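Local coordinates for protein putative endoribonuclease (Klebsiella pneumoniae, PDB 3LYB) that is a putative endoribonuclease of the L-PSP (YjgF-like) family, with substrate and reaction still unassigned, at residues Gly37-Gly42 with Asp136-Ile141; Ser27-Val32 with Glu78-Thr83. All coordinates share one frame; numbering follows the deposited sequence.

Contact 1. Residues Gly37-Gly42 with Asp136-Ile141; sequences GTIVNG and DATVLI. With CA (calcium ion), chain F.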
loop_
_atom_site.group_PDB
_atom_site.type_symbol
_atom_site.label_atom_id
_atom_site.label_comp_id
_atom_site.label_asym_id
_atom_site.label_seq_id
_atom_site.Cartn_x
_atom_site.Cartn_y
_atom_site.Cartn_z
ATOM N N GLY B 37 12.309 -10.140 30.702
ATOM C CA GLY B 37 11.451 -10.461 29.558
ATOM C C GLY B 37 11.383 -9.252 28.634
ATOM O O GLY B 37 10.570 -9.214 27.703
ATOM N N THR B 38 12.249 -8.270 28.900
ATOM C CA THR B 38 12.318 -7.038 28.124
ATOM C C THR B 38 13.025 -7.269 26.787
ATOM O O THR B 38 14.012 -8.008 26.721
ATOM C CB THR B 38 13.087 -5.901 28.870
ATOM O OG1 THR B 38 13.092 -6.124 30.291
ATOM C CG2 THR B 38 12.489 -4.508 28.535
ATOM N N ILE B 39 12.485 -6.645 25.736
ATOM C CA ILE B 39 13.160 -6.479 24.461
ATOM C C ILE B 39 14.097 -5.295 24.615
ATOM O O ILE B 39 13.670 -4.225 25.040
ATOM C CB ILE B 39 12.174 -6.110 23.301
ATOM C CG1 ILE B 39 11.006 -7.100 23.173
ATOM C CG2 ILE B 39 12.920 -5.933 21.975
ATOM C CD1 ILE B 39 11.409 -8.583 23.088
ATOM N N VAL B 40 15.360 -5.487 24.251
ATOM C CA VAL B 40 16.367 -4.435 24.251
ATOM C C VAL B 40 16.000 -3.343 23.254
ATOM O O VAL B 40 15.794 -3.630 22.083
ATOM C CB VAL B 40 17.735 -5.028 23.897
ATOM C CG1 VAL B 40 18.777 -3.937 23.788
ATOM C CG2 VAL B 40 18.133 -6.055 24.948
ATOM N N ASN B 41 15.917 -2.096 23.699
ATOM C CA ASN B 41 15.394 -1.051 22.800
ATOM C C ASN B 41 16.282 0.167 22.541
ATOM O O ASN B 41 15.933 1.044 21.758
ATOM C CB ASN B 41 13.952 -0.642 23.163
ATOM C CG ASN B 41 13.812 -0.111 24.594
ATOM O OD1 ASN B 41 14.387 -0.642 25.562
ATOM N ND2 ASN B 41 13.002 0.931 24.736
ATOM N N GLY B 42 17.445 0.203 23.170
ATOM C CA GLY B 42 18.361 1.310 22.973
ATOM C C GLY B 42 19.501 1.232 23.954
ATOM O O GLY B 42 19.608 0.249 24.698
ATOM N N ASP B 136 8.146 -10.135 18.608
ATOM C CA ASP B 136 7.418 -9.077 17.899
ATOM C C ASP B 136 8.323 -8.278 16.923
ATOM O O ASP B 136 9.547 -8.515 16.841
ATOM C CB ASP B 136 6.678 -8.159 18.881
ATOM C CG ASP B 136 7.588 -7.107 19.548
ATOM O OD1 ASP B 136 8.548 -6.588 18.919
ATOM O OD2 ASP B 136 7.319 -6.764 20.736
ATOM N N ALA B 137 7.702 -7.328 16.216
ATOM C CA ALA B 137 8.351 -6.524 15.194
ATOM C C ALA B 137 9.437 -5.587 15.685
ATOM O O ALA B 137 10.221 -5.132 14.882
ATOM C CB ALA B 137 7.319 -5.745 14.332
ATOM N N THR B 138 9.502 -5.288 16.974
ATOM C CA THR B 138 10.602 -4.454 17.500
ATOM C C THR B 138 11.992 -5.156 17.533
ATOM O O THR B 138 13.028 -4.502 17.819
ATOM C CB THR B 138 10.304 -3.873 18.938
ATOM O OG1 THR B 138 10.252 -4.941 19.878
ATOM C CG2 THR B 138 8.976 -3.093 18.975
ATOM N N VAL B 139 12.027 -6.458 17.259
ATOM C CA VAL B 139 13.294 -7.153 17.189
ATOM C C VAL B 139 13.909 -6.958 15.795
ATOM O O VAL B 139 13.349 -7.383 14.798
ATOM C CB VAL B 139 13.118 -8.646 17.590
ATOM C CG1 VAL B 139 14.247 -9.524 17.088
ATOM C CG2 VAL B 139 12.949 -8.763 19.098
ATOM N N LEU B 140 15.067 -6.318 15.740
ATOM C CA LEU B 140 15.677 -5.869 14.488
ATOM C C LEU B 140 16.753 -6.790 13.910
ATOM O O LEU B 140 17.121 -6.669 12.731
ATOM C CB LEU B 140 16.290 -4.485 14.685
ATOM C CG LEU B 140 15.395 -3.370 15.232
ATOM C CD1 LEU B 140 16.255 -2.135 15.593
ATOM C CD2 LEU B 140 14.391 -3.018 14.190
ATOM N N ILE B 141 17.239 -7.713 14.730
ATOM C CA ILE B 141 18.370 -8.561 14.373
ATOM C C ILE B 141 18.249 -9.867 15.137
ATOM O O ILE B 141 17.890 -9.875 16.297
ATOM C CB ILE B 141 19.725 -7.854 14.692
ATOM C CG1 ILE B 141 20.914 -8.772 14.437
ATOM C CG2 ILE B 141 19.777 -7.342 16.150
ATOM C CD1 ILE B 141 21.356 -8.841 13.017
HETATM CA CA CA F . 14.163 -1.072 27.959
#

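Contact 2. Residues Ser27-Val32 with Glu78-Thr83; sequences SGIIPV and ESIRRT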
loop_
_atom_site.group_PDB
_atom_site.type_symbol
_atom_site.label_atom_id
_atom_site.label_comp_id
_atom_site.label_asym_id
_atom_site.label_seq_id
_atom_site.Cartn_x
_atom_site.Cartn_y
_atom_site.Cartn_z
ATOM N N SER B 27 20.527 -22.248 19.228
ATOM C CA SER B 27 19.281 -21.671 18.776
ATOM C C SER B 27 19.541 -20.242 18.330
ATOM O O SER B 27 20.436 -19.582 18.878
ATOM C CB SER B 27 18.299 -21.654 19.931
ATOM O OG SER B 27 17.867 -22.969 20.199
ATOM N N GLY B 28 18.779 -19.766 17.335
ATOM C CA GLY B 28 18.839 -18.348 16.920
ATOM C C GLY B 28 18.595 -17.485 18.133
ATOM O O GLY B 28 17.705 -17.760 18.933
ATOM N N ILE B 29 19.414 -16.469 18.318
ATOM C CA ILE B 29 19.287 -15.637 19.523
ATOM C C ILE B 29 18.730 -14.248 19.211
ATOM O O ILE B 29 19.073 -13.636 18.211
ATOM C CB ILE B 29 20.600 -15.608 20.353
ATOM C CG1 ILE B 29 20.672 -16.882 21.200
ATOM C CG2 ILE B 29 20.669 -14.359 21.280
ATOM C CD1 ILE B 29 22.066 -17.264 21.664
ATOM N N ILE B 30 17.841 -13.783 20.072
ATOM C CA ILE B 30 17.240 -12.472 19.935
ATOM C C ILE B 30 17.564 -11.592 21.157
ATOM O O ILE B 30 17.883 -12.106 22.224
ATOM C CB ILE B 30 15.714 -12.590 19.725
ATOM C CG1 ILE B 30 15.136 -13.652 20.648
ATOM C CG2 ILE B 30 15.390 -12.941 18.273
ATOM C CD1 ILE B 30 13.723 -13.314 21.115
ATOM N N PRO B 31 17.475 -10.256 21.016
ATOM C CA PRO B 31 17.859 -9.380 22.134
ATOM C C PRO B 31 16.792 -9.239 23.222
ATOM O O PRO B 31 16.225 -8.163 23.397
ATOM C CB PRO B 31 18.088 -8.047 21.447
ATOM C CG PRO B 31 17.136 -8.074 20.282
ATOM C CD PRO B 31 17.059 -9.493 19.821
ATOM N N VAL B 32 16.523 -10.321 23.946
ATOM C CA VAL B 32 15.604 -10.267 25.064
ATOM C C VAL B 32 16.328 -10.534 26.360
ATOM O O VAL B 32 17.246 -11.368 26.417
ATOM C CB VAL B 32 14.459 -11.296 24.957
ATOM C CG1 VAL B 32 13.732 -11.160 23.622
ATOM C CG2 VAL B 32 14.983 -12.732 25.180
ATOM N N GLU B 78 26.931 -10.711 22.475
ATOM C CA GLU B 78 27.389 -11.035 23.824
ATOM C C GLU B 78 26.696 -12.270 24.402
ATOM O O GLU B 78 27.324 -13.043 25.123
ATOM C CB GLU B 78 27.248 -9.819 24.753
ATOM C CG GLU B 78 27.599 -10.061 26.239
ATOM C CD GLU B 78 29.106 -10.275 26.520
ATOM O OE1 GLU B 78 29.945 -10.038 25.613
ATOM O OE2 GLU B 78 29.434 -10.671 27.670
ATOM N N SER B 79 25.419 -12.464 24.089
ATOM C CA SER B 79 24.719 -13.690 24.487
ATOM C C SER B 79 25.421 -14.899 23.905
ATOM O O SER B 79 25.650 -15.886 24.595
ATOM C CB SER B 79 23.272 -13.686 23.997
ATOM O OG SER B 79 22.512 -12.707 24.678
ATOM N N ILE B 80 25.763 -14.806 22.625
ATOM C CA ILE B 80 26.443 -15.882 21.942
ATOM C C ILE B 80 27.713 -16.150 22.701
ATOM O O ILE B 80 27.920 -17.266 23.143
ATOM C CB ILE B 80 26.671 -15.588 20.436
ATOM C CG1 ILE B 80 25.350 -15.775 19.679
ATOM C CG2 ILE B 80 27.708 -16.522 19.840
ATOM C CD1 ILE B 80 25.318 -15.127 18.302
ATOM N N ARG B 81 28.518 -15.120 22.920
ATOM C CA ARG B 81 29.738 -15.275 23.706
ATOM C C ARG B 81 29.479 -15.999 25.018
ATOM O O ARG B 81 30.055 -17.053 25.252
ATOM C CB ARG B 81 30.426 -13.941 23.958
ATOM C CG ARG B 81 31.911 -14.073 24.246
ATOM C CD ARG B 81 32.600 -12.703 24.469
ATOM N NE ARG B 81 32.144 -11.982 25.663
ATOM C CZ ARG B 81 32.128 -12.479 26.905
ATOM N NH1 ARG B 81 32.498 -13.735 27.146
ATOM N NH2 ARG B 81 31.712 -11.739 27.915
ATOM N N ARG B 82 28.594 -15.473 25.855
ATOM C CA ARG B 82 28.347 -16.102 27.148
ATOM C C ARG B 82 27.880 -17.546 27.056
ATOM O O ARG B 82 28.262 -18.374 27.881
ATOM C CB ARG B 82 27.388 -15.284 28.003
ATOM C CG ARG B 82 28.120 -14.290 28.853
ATOM C CD ARG B 82 27.182 -13.319 29.518
ATOM N NE ARG B 82 27.738 -11.967 29.436
ATOM C CZ ARG B 82 27.168 -10.868 29.928
ATOM N NH1 ARG B 82 26.004 -10.931 30.565
ATOM N NH2 ARG B 82 27.774 -9.702 29.775
ATOM N N THR B 83 27.054 -17.845 26.058
ATOM C CA THR B 83 26.567 -19.198 25.846
ATOM C C THR B 83 27.747 -20.085 25.465
ATOM O O THR B 83 27.997 -21.116 26.096
ATOM C CB THR B 83 25.503 -19.218 24.749
ATOM O OG1 THR B 83 24.547 -18.176 24.999
ATOM C CG2 THR B 83 24.794 -20.578 24.688
#

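Contact 1. Residues Gly37-Gly42 with Asp136-Ile141
I39 packs against a type I beta turn, D136 to V139, that leads into strand 141-148 of a YjgF-like fold. The D136 side chain adds an Asx turn inside it, OD1 accepting from T138 N. The partner of the beta turn is the long loop between strand 23-26 and helix 48-54, so the contact joins two loops. I39 sends its side chain across to T138 and V139. CG2 does the touching. I39 CG2 lies 3.5 Å from T138 OG1 and 4.0 Å from V139 CG2. I39 CG1 also stands beside the same hydroxyl, 4.0 Å from T138 OG1. At chi1 -54°, I39 CG2 lies anti to the backbone N and CG1 beside that N; both branches come up to the T138 hydroxyl. The I39 and V139 side chains meet at about a right angle. D136 is at the margin, with OD2 4.4 Å from I39 CG1.

The hydroxyl that I39 meets is held within its own turn. T138 OG1 donates to D136 OD1, which receives it on the syn side, toward OD2. The same OD1 accepts the backbone N of T138, nearly along its C-O axis, with an N-H...O angle of 143°. The main-chain bond from V139 N to D136 O, 3.2 Å, closes the turn. Q72 of helix 60-85 holds both loops: NE2 bonds to the carbonyls of V40 and T138, and OE1 accepts from L140 N. I39 also packs on P135 of the same chain.

On the other loop, N41 takes no part in the packing; its OD1 binds a calcium ion that D45 also binds. The N41 torsion chi1 of 59° sets CG between the backbone N and the carbonyl carbon. N41 OD1 then reaches the calcium at 2.4 Å.

Contact 2. Residues Ser27-Val32 with Glu78-Thr83
I29 points its side chain at helix 60-85 and meets it with two methyl groups. I29 CG2 rests on the helix at S79, 3.8 Å from S79 CB. I29 CD1 reaches further along, 4.1 Å from I80 CG1, and comes within 4.3 Å of T83 OG1. The extended end of I29, chi2 159°, carries CD1 to I80 and T83, while CG2 stays by S79. The meeting is apolar, and the S79 and T83 hydroxyls take their bonds inside the helix. The S79 hydroxyl bonds to Y75 O, one turn back in the helix. T83 OG1 bonds back to S79 O from above the carbonyl plane, and that oxygen also accepts T83 N at 2.8 Å, the usual helix bond.

Here, in the YjgF-like fold, the segment after strand 23-26 runs beside strand 141-148, and helix 60-85 packs across both. I29 pairs through its backbone with V143 of strand 141-148. I80 packs on V143 and A145 of that strand, and V76 is another helix neighbour of I29.

The same helix also carries a salt-bridge network of E78, R81 and R82. R82 grips E78 side-on, NE and NH2 both reaching OE2, with R82 NE 2.8 Å from E78 OE2.

In the fold
The segments alternate along the chain: 27-32, 37-42, 78-83, then 136-141. Contact 1 and contact 2 have centres about 13 Å apart. Their first segments belong to the same long connection between strand 23-26 and helix 48-54. Helix 60-85 serves both, carrying 78-83 in contact 2 and reaching contact 1 through Q72. Strand 141-148 likewise begins at contact 1 and runs on beside contact 2. The contacts also touch directly: V40 N probably bonds to P31 O at 2.9 Å, and I39 CD1 packs on V32 CG1. Together they tie the connection to helix 60-85 and the sheet, near the surfaces where other subunits meet S27 and V32.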